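Local structure of pyridoxal kinase (Entamoeba histolytica, 4S1H) at residues I24-S28 and F29-S33; Y222-L225 and S226-K230; I181-N185 and D186-L190; H236-N239 and R240-T244. The protein probably phosphorylates pyridoxal with ATP to give pyridoxal 5'-phosphate, and is seen here with ADP and magnesium bound. All coordinates share one frame; numbering follows the deposited sequence.

Interaction 1 (I24-S28 and F29-S33); sequences IILDS and FQIQS
A Schellman motif closes helix 18-28 where Leu26 and Asp27 of its last turn meet Gln30 and Ile31 of the loop that follows. Ile31 N reaches five residues back to Leu26 O at 3.0 Å, almost straight at 175°, and Gln30 N comes to Asp27 O at 2.9 Å. Gln30 makes this reversal with positive phi (57°), which turns the chain out of the helix. One residue earlier, Phe29 N still donates to Ile25 O in the ordinary helical way, and its longer approach to Leu26 O is weak. The motif leads the chain from the helix into strand 33-41 of the mixed core sheet of this ribokinase-like fold, and apolar groups close over the turn. Ile25 and Phe29 lie side by side, pointing the same way, with CG2 of Ile25 against CD1 of the Phe29 ring at 4.0 Å; Ile25 O sits at the ring edge, in its plane. The side chains of Leu26 and Ile31 slant across each other, with CD2 of Leu26 4.0 Å from CD1 of Ile31, while the other methyl of Leu26, CD1, rests on Ser33 OG at 3.6 Å. That hydroxyl, Ser33 OG, set beside its own backbone N (chi1 -55°), donates to Ile31 O at 2.9 Å from above the carbonyl plane. A water donates both to Ile31 O and, at 2.6 Å, to Asp27 OD1, tying the helix end to the loop. The same carboxylate oxygen forms a salt bridge with Arg20 of the second subunit, and Trp227 meets the Phe29 ring edge-to-face.

Interaction 2 (Y222-L225 and S226-K230); sequences YILL and SWIIK
With chi1 at -62°, Ser226 OG stands beside its own backbone N and turns back along the helix to Tyr222 O, to which it donates at 2.8 Å. Ser226 N donates to Tyr222 O as well, at 3.0 Å, and the two donors arrive from opposite faces of the carbonyl plane, so one carbonyl oxygen takes both the amide and the hydroxyl proton of the buried Ser226. Ile223 sends CG2 anti to its backbone N, which lays that methyl alongside the indole of Trp227, 3.9 Å from CD1. These are i to i+4 contacts of helix 216-229, whose backbone bonds from Trp227, Ile228 and Ile229 continue the regular pattern. The helix is packed on both flanks: Tyr222 and Ser226 touch helix 18-28, whereas Leu224 and Trp227 touch helix 234-250, and Arg240 there makes a cation-pi contact with the indole. Leu225 CG meets Ile229 CD1 at 3.7 Å, the two side chains slanting across each other, and Leu224 CG approaches Ile228 CD1 in the same manner at 4.0 Å. Tyr222 OH is hydrogen-bonded to Thr7 OG1 of the core strand 5-9.

Interaction 3 (I181-N185 and D186-L190); sequences IKEGN and DIILL. With ADP (adenosine-5'-diphosphate), chain C.
Ile181 and Ile188 face each other across a hydrogen-bonded antiparallel pair, their side chains on the same face of the sheet, with CB of Ile181 4.4 Å from CB of Ile188. Ile181 N donates to Ile188 O, and Ile188 N returns the bond to Ile181 O at 2.8 Å, close to straight (174°). On this face Ile181 CD1 reaches at a slant past its partner to Leu190 CB at 4.1 Å. Glu183 lays CB against Ile188 CG1 at 3.7 Å. Helix 158-170 covers this face, with Val158 on Glu183 and Ile188, and Ala161 on Ile181 and Leu190. Lys182 and Ile187, a non-hydrogen-bonded pair, project to the other face. There Ile187 keeps CG1 beside its backbone N (chi1 -69°), and Ile187 CD1 packs on the adenine of ADP, 3.6 Å from both C4 and C5. Glu183 and Asp186 form the last hydrogen-bonded pair: Glu183 N donates to Asp186 O at 3.1 Å, and Asp186 N to Glu183 O at 3.0 Å. Between them Gly184, with phi 64°, and Asn185 occupy the corners of a type II' turn. Such a two-residue turn is characteristic of a tight beta hairpin, here joining strands 175-183 and 186-193 and placing Ile187 in the nucleotide pocket.

Interaction 4 (H236-N239 and R240-T244); sequences HAVN and RAIST. With ADP (adenosine-5'-diphosphate), chain C.
Val238 and Ile242 meet one turn apart on helix 234-250, an alpha-helix that carries part of the ADP pocket. Four consecutive i to i+4 backbone bonds hold this section, from Arg240 N to His236 O through Ser243 N to Asn239 O; the shortest is Ile242 N to Val238 O at 2.8 Å. Among side-chain hydrogen bonds, Ser243 OG lies beside its own backbone N (chi1 -61°) and donates to Asn239 O at 2.8 Å. It comes from above the carbonyl plane, and Ser243 N reaches that oxygen from the opposite face, so two donors grip one acceptor. The hydroxyl is itself approached by Ser273 N, which is hydrogen-bonded to it, and Asn239 ND2 is bonded to Phe274 O; both tie the helix to the loop containing Glu272. Charged partners lie at the other end of the section. Arg240 runs extended from CG to NE, its CG 3.2 Å from His236 O, and NE forms a salt bridge with Glu272, whose other carboxylate oxygen is hydrogen-bonded to His236 ND1. Apolar contacts fill the side facing the sheet and the nucleotide. Val238 CG1 and Ile242 CG1 are 4.1 Å apart in side chains that run side by side, pointing the same way, and Leu189 of strand 186-193 packs on both residues. Beyond this pair Ile242 extends to the ribose of ADP, where Ile242 CD1 is 3.4 Å from both O2' and O3'.

Along the chain the order is interaction 1, interaction 3, interaction 2, interaction 4. In space, interactions 1, 2 and 4 form a row of helix packing: the end of helix 18-28 touches helix 216-229, which in turn touches the next helix, 234-250, with centres about 10 Å apart at each step. Trp227 joins the three, set between Phe29 and Arg240. Interaction 3 belongs to the antiparallel sheet, its centre about 16 Å from that of interaction 4; Leu189 bridges the two. Interactions 3 and 4 both touch ADP, at adenine and ribose respectively, whereas interaction 1, about 30 Å from interaction 3 between centres, reaches the second subunit. The row therefore runs from the dimer contact to the nucleotide pocket.

Interaction 1 (I24-S28 and F29-S33)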
# COMPACT_ATOMS: atom_id res chain seq x y z
N ILE A 24 3.21 -3.27 3.16
CA ILE A 24 4.18 -2.95 4.17
C ILE A 24 5.27 -4.03 4.20
O ILE A 24 6.46 -3.72 4.24
CB ILE A 24 3.53 -2.82 5.56
CG1 ILE A 24 2.63 -1.59 5.59
CG2 ILE A 24 4.60 -2.73 6.66
CD1 ILE A 24 1.63 -1.61 6.73
N ILE A 25 4.85 -5.29 4.19
CA ILE A 25 5.79 -6.40 4.37
C ILE A 25 6.64 -6.60 3.10
O ILE A 25 7.88 -6.64 3.17
CB ILE A 25 5.08 -7.69 4.82
CG1 ILE A 25 4.44 -7.41 6.17
CG2 ILE A 25 6.08 -8.83 4.87
CD1 ILE A 25 3.34 -8.39 6.57
N LEU A 26 5.99 -6.76 1.96
CA LEU A 26 6.71 -6.97 0.69
C LEU A 26 7.58 -5.76 0.33
O LEU A 26 8.72 -5.94 -0.12
CB LEU A 26 5.75 -7.32 -0.44
CG LEU A 26 5.09 -8.70 -0.34
CD1 LEU A 26 3.90 -8.85 -1.27
CD2 LEU A 26 6.09 -9.82 -0.59
N ASP A 27 7.09 -4.56 0.58
CA ASP A 27 7.96 -3.36 0.40
C ASP A 27 9.23 -3.45 1.30
O ASP A 27 10.35 -3.20 0.84
CB ASP A 27 7.23 -2.01 0.66
CG ASP A 27 6.08 -1.69 -0.36
OD1 ASP A 27 5.93 -2.36 -1.42
OD2 ASP A 27 5.28 -0.74 -0.07
N SER A 28 9.07 -3.83 2.57
CA SER A 28 10.20 -3.90 3.48
C SER A 28 11.22 -4.99 3.10
O SER A 28 12.40 -4.86 3.37
CB SER A 28 9.75 -4.07 4.95
OG SER A 28 10.23 -5.28 5.51
N PHE A 29 10.75 -6.04 2.42
CA PHE A 29 11.63 -7.09 1.90
C PHE A 29 12.16 -6.75 0.50
O PHE A 29 12.91 -7.52 -0.06
CB PHE A 29 10.91 -8.47 1.84
CG PHE A 29 10.94 -9.27 3.13
CD1 PHE A 29 10.02 -9.05 4.13
CD2 PHE A 29 11.86 -10.32 3.30
CE1 PHE A 29 10.05 -9.78 5.30
CE2 PHE A 29 11.89 -11.07 4.47
CZ PHE A 29 10.98 -10.80 5.48
N GLN A 30 11.72 -5.62 -0.07
CA GLN A 30 12.10 -5.16 -1.39
C GLN A 30 11.78 -6.19 -2.48
O GLN A 30 12.56 -6.40 -3.41
CB GLN A 30 13.56 -4.72 -1.40
CG GLN A 30 13.81 -3.55 -0.44
CD GLN A 30 15.27 -3.36 -0.22
OE1 GLN A 30 15.85 -4.05 0.60
NE2 GLN A 30 15.88 -2.44 -0.95
N ILE A 31 10.59 -6.73 -2.38
CA ILE A 31 10.04 -7.69 -3.35
C ILE A 31 9.02 -6.89 -4.19
O ILE A 31 7.98 -6.45 -3.69
CB ILE A 31 9.42 -8.91 -2.65
CG1 ILE A 31 10.49 -9.71 -1.85
CG2 ILE A 31 8.74 -9.78 -3.70
CD1 ILE A 31 9.94 -10.76 -0.90
N GLN A 32 9.37 -6.64 -5.45
CA GLN A 32 8.51 -5.83 -6.31
C GLN A 32 7.22 -6.60 -6.59
O GLN A 32 7.26 -7.74 -7.06
CB GLN A 32 9.21 -5.48 -7.60
CG GLN A 32 8.36 -4.53 -8.42
CD GLN A 32 9.09 -3.92 -9.60
OE1 GLN A 32 10.22 -3.47 -9.47
NE2 GLN A 32 8.43 -3.89 -10.75
N SER A 33 6.08 -5.97 -6.27
CA SER A 33 4.78 -6.65 -6.29
C SER A 33 3.67 -5.77 -6.88
O SER A 33 3.76 -4.54 -6.82
CB SER A 33 4.40 -7.04 -4.87
OG SER A 33 5.44 -7.82 -4.30
O HOH W 1 6.17 -4.37 -2.98

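Interaction 2 (Y222-L225 and S226-K230)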
# COMPACT_ATOMS: atom_id res chain seq x y z
N TYR A 222 2.16 -12.82 4.56
CA TYR A 222 3.17 -12.07 3.77
C TYR A 222 4.60 -12.22 4.29
O TYR A 222 5.53 -12.25 3.50
CB TYR A 222 2.78 -10.60 3.62
CG TYR A 222 1.56 -10.48 2.75
CD1 TYR A 222 1.64 -10.68 1.36
CD2 TYR A 222 0.33 -10.21 3.30
CE1 TYR A 222 0.49 -10.61 0.56
CE2 TYR A 222 -0.81 -10.14 2.51
CZ TYR A 222 -0.72 -10.35 1.15
OH TYR A 222 -1.83 -10.28 0.36
N ILE A 223 4.77 -12.43 5.59
CA ILE A 223 6.13 -12.70 6.10
C ILE A 223 6.58 -14.10 5.62
O ILE A 223 7.69 -14.26 5.12
CB ILE A 223 6.25 -12.58 7.63
CG1 ILE A 223 5.91 -11.15 8.08
CG2 ILE A 223 7.69 -12.90 8.06
CD1 ILE A 223 5.75 -10.97 9.59
N LEU A 224 5.71 -15.08 5.80
CA LEU A 224 5.98 -16.45 5.30
C LEU A 224 6.34 -16.47 3.81
O LEU A 224 7.39 -16.98 3.41
CB LEU A 224 4.75 -17.33 5.53
CG LEU A 224 4.77 -18.71 4.88
CD1 LEU A 224 5.93 -19.51 5.43
CD2 LEU A 224 3.43 -19.37 5.13
N LEU A 225 5.51 -15.82 2.99
CA LEU A 225 5.77 -15.74 1.54
C LEU A 225 7.08 -15.05 1.21
O LEU A 225 7.81 -15.51 0.35
CB LEU A 225 4.66 -14.97 0.83
CG LEU A 225 4.82 -14.86 -0.68
CD1 LEU A 225 4.50 -16.20 -1.34
CD2 LEU A 225 3.95 -13.73 -1.21
N SER A 226 7.38 -13.94 1.90
CA SER A 226 8.64 -13.23 1.66
C SER A 226 9.83 -14.18 1.87
O SER A 226 10.73 -14.21 1.06
CB SER A 226 8.77 -11.99 2.54
OG SER A 226 7.72 -11.09 2.24
N TRP A 227 9.82 -14.97 2.95
CA TRP A 227 10.94 -15.88 3.20
C TRP A 227 10.98 -17.04 2.19
O TRP A 227 12.05 -17.41 1.75
CB TRP A 227 10.91 -16.43 4.62
CG TRP A 227 11.32 -15.45 5.65
CD1 TRP A 227 10.63 -15.12 6.76
CD2 TRP A 227 12.55 -14.69 5.70
NE1 TRP A 227 11.33 -14.19 7.49
CE2 TRP A 227 12.51 -13.90 6.85
CE3 TRP A 227 13.68 -14.60 4.86
CZ2 TRP A 227 13.53 -13.01 7.20
CZ3 TRP A 227 14.70 -13.69 5.20
CH2 TRP A 227 14.62 -12.92 6.36
N ILE A 228 9.83 -17.53 1.77
CA ILE A 228 9.79 -18.49 0.66
C ILE A 228 10.42 -17.90 -0.60
O ILE A 228 11.23 -18.55 -1.27
CB ILE A 228 8.36 -18.95 0.38
CG1 ILE A 228 7.83 -19.82 1.53
CG2 ILE A 228 8.31 -19.74 -0.92
CD1 ILE A 228 6.35 -20.04 1.50
N ILE A 229 10.03 -16.68 -0.91
CA ILE A 229 10.61 -15.99 -2.05
C ILE A 229 12.13 -15.87 -1.94
O ILE A 229 12.86 -16.04 -2.95
CB ILE A 229 9.93 -14.60 -2.29
CG1 ILE A 229 8.51 -14.82 -2.79
CG2 ILE A 229 10.73 -13.75 -3.28
CD1 ILE A 229 7.62 -13.59 -2.82
N LYS A 230 12.63 -15.54 -0.75
CA LYS A 230 14.07 -15.43 -0.51
C LYS A 230 14.82 -16.79 -0.51
O LYS A 230 16.05 -16.81 -0.36
CB LYS A 230 14.34 -14.66 0.79
CG LYS A 230 13.85 -13.20 0.82
CD LYS A 230 14.59 -12.31 -0.13
CE LYS A 230 13.94 -10.93 -0.16
NZ LYS A 230 14.64 -10.05 -1.14

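Interaction 3 (I181-N185 and D186-L190)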
# COMPACT_ATOMS: atom_id res chain seq x y z
N ILE A 181 -5.15 -23.37 15.90
CA ILE A 181 -6.06 -24.34 16.49
C ILE A 181 -5.95 -24.12 17.99
O ILE A 181 -4.87 -24.22 18.56
CB ILE A 181 -5.66 -25.79 16.16
CG1 ILE A 181 -5.60 -26.03 14.65
CG2 ILE A 181 -6.64 -26.76 16.84
CD1 ILE A 181 -4.78 -27.24 14.25
N LYS A 182 -7.08 -23.84 18.64
CA LYS A 182 -7.14 -23.65 20.11
C LYS A 182 -6.83 -24.94 20.86
O LYS A 182 -7.42 -25.97 20.58
CB LYS A 182 -8.53 -23.15 20.55
CG LYS A 182 -9.03 -21.88 19.87
CD LYS A 182 -10.41 -21.52 20.39
CE LYS A 182 -11.06 -20.36 19.68
NZ LYS A 182 -11.30 -20.56 18.23
N GLU A 183 -5.86 -24.88 21.76
CA GLU A 183 -5.53 -25.99 22.66
C GLU A 183 -5.16 -25.40 24.03
O GLU A 183 -4.02 -24.98 24.25
CB GLU A 183 -4.41 -26.86 22.07
CG GLU A 183 -4.56 -28.36 22.36
CD GLU A 183 -5.48 -29.07 21.36
OE1 GLU A 183 -6.69 -28.73 21.29
OE2 GLU A 183 -5.02 -29.98 20.64
N GLY A 184 -6.13 -25.35 24.94
CA GLY A 184 -5.96 -24.70 26.25
C GLY A 184 -5.72 -23.20 26.13
O GLY A 184 -6.55 -22.49 25.58
N ASN A 185 -4.58 -22.73 26.65
CA ASN A 185 -4.13 -21.33 26.47
C ASN A 185 -2.98 -21.22 25.47
O ASN A 185 -2.21 -20.24 25.49
CB ASN A 185 -3.69 -20.72 27.80
CG ASN A 185 -4.80 -20.71 28.83
OD1 ASN A 185 -5.98 -20.85 28.50
ND2 ASN A 185 -4.42 -20.52 30.09
N ASP A 186 -2.86 -22.24 24.62
CA ASP A 186 -1.97 -22.20 23.49
C ASP A 186 -2.77 -22.18 22.21
O ASP A 186 -3.96 -22.50 22.17
CB ASP A 186 -1.03 -23.40 23.48
CG ASP A 186 -0.18 -23.49 24.74
OD1 ASP A 186 0.56 -22.51 25.02
OD2 ASP A 186 -0.27 -24.52 25.44
N ILE A 187 -2.07 -21.78 21.17
CA ILE A 187 -2.48 -21.87 19.80
C ILE A 187 -1.56 -22.91 19.19
O ILE A 187 -0.33 -22.76 19.25
CB ILE A 187 -2.27 -20.48 19.14
CG1 ILE A 187 -3.27 -19.46 19.72
CG2 ILE A 187 -2.38 -20.55 17.61
CD1 ILE A 187 -2.97 -18.03 19.31
N ILE A 188 -2.11 -23.94 18.54
CA ILE A 188 -1.30 -24.87 17.74
C ILE A 188 -1.42 -24.56 16.27
O ILE A 188 -2.52 -24.33 15.77
CB ILE A 188 -1.71 -26.34 17.93
CG1 ILE A 188 -1.86 -26.64 19.40
CG2 ILE A 188 -0.69 -27.24 17.25
CD1 ILE A 188 -0.66 -26.32 20.25
N LEU A 189 -0.28 -24.49 15.60
CA LEU A 189 -0.19 -24.42 14.17
C LEU A 189 0.14 -25.82 13.68
O LEU A 189 0.96 -26.49 14.28
CB LEU A 189 0.88 -23.40 13.77
CG LEU A 189 1.31 -23.30 12.32
CD1 LEU A 189 1.61 -21.84 11.96
CD2 LEU A 189 2.51 -24.19 12.04
N LEU A 190 -0.52 -26.25 12.61
CA LEU A 190 -0.27 -27.54 11.98
C LEU A 190 0.15 -27.32 10.53
O LEU A 190 -0.47 -26.51 9.80
CB LEU A 190 -1.53 -28.40 12.04
CG LEU A 190 -1.56 -29.64 11.13
CD1 LEU A 190 -0.61 -30.72 11.64
CD2 LEU A 190 -2.99 -30.13 11.05
PB ADP C . -6.33 -15.15 11.32
O1B ADP C . -7.35 -15.64 12.32
O2B ADP C . -6.21 -13.63 11.27
O3B ADP C . -6.46 -15.86 10.01
PA ADP C . -4.57 -16.51 13.19
O1A ADP C . -4.48 -17.96 12.78
O2A ADP C . -5.51 -16.12 14.28
O3A ADP C . -4.89 -15.61 11.88
O5' ADP C . -3.13 -15.98 13.57
C5' ADP C . -2.00 -16.08 12.73
C4' ADP C . -0.81 -16.22 13.62
O4' ADP C . -0.73 -15.09 14.49
C3' ADP C . -0.93 -17.43 14.54
O3' ADP C . -0.36 -18.60 13.93
C2' ADP C . -0.20 -16.98 15.77
O2' ADP C . 1.19 -17.19 15.60
C1' ADP C . -0.46 -15.48 15.83
N9 ADP C . -1.56 -15.07 16.72
C8 ADP C . -2.80 -14.68 16.42
N7 ADP C . -3.51 -14.34 17.53
C5 ADP C . -2.69 -14.51 18.57
C6 ADP C . -2.77 -14.33 20.04
N6 ADP C . -3.93 -13.90 20.59
N1 ADP C . -1.68 -14.63 20.77
C2 ADP C . -0.52 -15.08 20.20
N3 ADP C . -0.37 -15.25 18.87
C4 ADP C . -1.41 -14.99 18.04

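Interaction 4 (H236-N239 and R240-T244)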
# COMPACT_ATOMS: atom_id res chain seq x y z
N HIS A 236 11.57 -23.33 8.12
CA HIS A 236 12.29 -22.17 8.65
C HIS A 236 11.52 -20.88 8.35
O HIS A 236 11.48 -19.99 9.22
CB HIS A 236 13.73 -22.16 8.12
CG HIS A 236 14.52 -23.38 8.53
ND1 HIS A 236 15.11 -23.49 9.77
CD2 HIS A 236 14.75 -24.55 7.90
CE1 HIS A 236 15.70 -24.67 9.87
NE2 HIS A 236 15.48 -25.34 8.75
N ALA A 237 10.88 -20.79 7.17
CA ALA A 237 10.05 -19.63 6.81
C ALA A 237 8.89 -19.49 7.78
O ALA A 237 8.60 -18.42 8.29
CB ALA A 237 9.55 -19.72 5.37
N VAL A 238 8.25 -20.62 8.09
CA VAL A 238 7.13 -20.59 9.04
C VAL A 238 7.59 -20.15 10.44
O VAL A 238 6.97 -19.29 11.09
CB VAL A 238 6.44 -21.96 9.16
CG1 VAL A 238 5.43 -21.99 10.30
CG2 VAL A 238 5.76 -22.33 7.85
N ASN A 239 8.71 -20.72 10.90
CA ASN A 239 9.23 -20.41 12.24
C ASN A 239 9.62 -18.94 12.34
O ASN A 239 9.28 -18.27 13.30
CB ASN A 239 10.42 -21.32 12.55
CG ASN A 239 10.69 -21.46 14.04
OD1 ASN A 239 10.43 -20.55 14.84
ND2 ASN A 239 11.27 -22.57 14.41
N ARG A 240 10.29 -18.42 11.31
CA ARG A 240 10.64 -16.99 11.31
C ARG A 240 9.41 -16.11 11.32
O ARG A 240 9.34 -15.12 12.04
CB ARG A 240 11.47 -16.63 10.08
CG ARG A 240 12.86 -17.20 10.09
CD ARG A 240 13.66 -16.73 8.88
NE ARG A 240 14.95 -17.38 8.82
CZ ARG A 240 15.93 -17.10 7.94
NH1 ARG A 240 15.75 -16.17 7.02
NH2 ARG A 240 17.08 -17.75 8.00
N ALA A 241 8.40 -16.49 10.54
CA ALA A 241 7.19 -15.72 10.42
C ALA A 241 6.43 -15.70 11.75
O ALA A 241 6.04 -14.62 12.22
CB ALA A 241 6.32 -16.21 9.28
N ILE A 242 6.30 -16.86 12.41
CA ILE A 242 5.58 -16.94 13.67
C ILE A 242 6.35 -16.21 14.76
O ILE A 242 5.75 -15.54 15.60
CB ILE A 242 5.35 -18.42 14.07
CG1 ILE A 242 4.42 -19.05 13.02
CG2 ILE A 242 4.89 -18.58 15.53
CD1 ILE A 242 2.94 -18.81 13.17
N SER A 243 7.68 -16.28 14.71
CA SER A 243 8.54 -15.59 15.65
C SER A 243 8.43 -14.10 15.53
O SER A 243 8.27 -13.41 16.54
CB SER A 243 9.99 -16.07 15.54
OG SER A 243 10.07 -17.46 15.83
N THR A 244 8.51 -13.60 14.30
CA THR A 244 8.37 -12.17 14.04
C THR A 244 6.99 -11.68 14.47
O THR A 244 6.87 -10.63 15.10
CB THR A 244 8.67 -11.87 12.57
OG1 THR A 244 10.04 -12.22 12.32
CG2 THR A 244 8.44 -10.40 12.24
PB ADP C . -6.33 -15.15 11.32
O1B ADP C . -7.35 -15.64 12.32
O2B ADP C . -6.21 -13.63 11.27
O3B ADP C . -6.46 -15.86 10.01
PA ADP C . -4.57 -16.51 13.19
O1A ADP C . -4.48 -17.96 12.78
O2A ADP C . -5.51 -16.12 14.28
O3A ADP C . -4.89 -15.61 11.88
O5' ADP C . -3.13 -15.98 13.57
C5' ADP C . -2.00 -16.08 12.73
C4' ADP C . -0.81 -16.22 13.62
O4' ADP C . -0.73 -15.09 14.49
C3' ADP C . -0.93 -17.43 14.54
O3' ADP C . -0.36 -18.60 13.93
C2' ADP C . -0.20 -16.98 15.77
O2' ADP C . 1.19 -17.19 15.60
C1' ADP C . -0.46 -15.48 15.83
N9 ADP C . -1.56 -15.07 16.72
C8 ADP C . -2.80 -14.68 16.42
N7 ADP C . -3.51 -14.34 17.53
C5 ADP C . -2.69 -14.51 18.57
C6 ADP C . -2.77 -14.33 20.04
N6 ADP C . -3.93 -13.90 20.59
N1 ADP C . -1.68 -14.63 20.77
C2 ADP C . -0.52 -15.08 20.20
N3 ADP C . -0.37 -15.25 18.87
C4 ADP C . -1.41 -14.99 18.04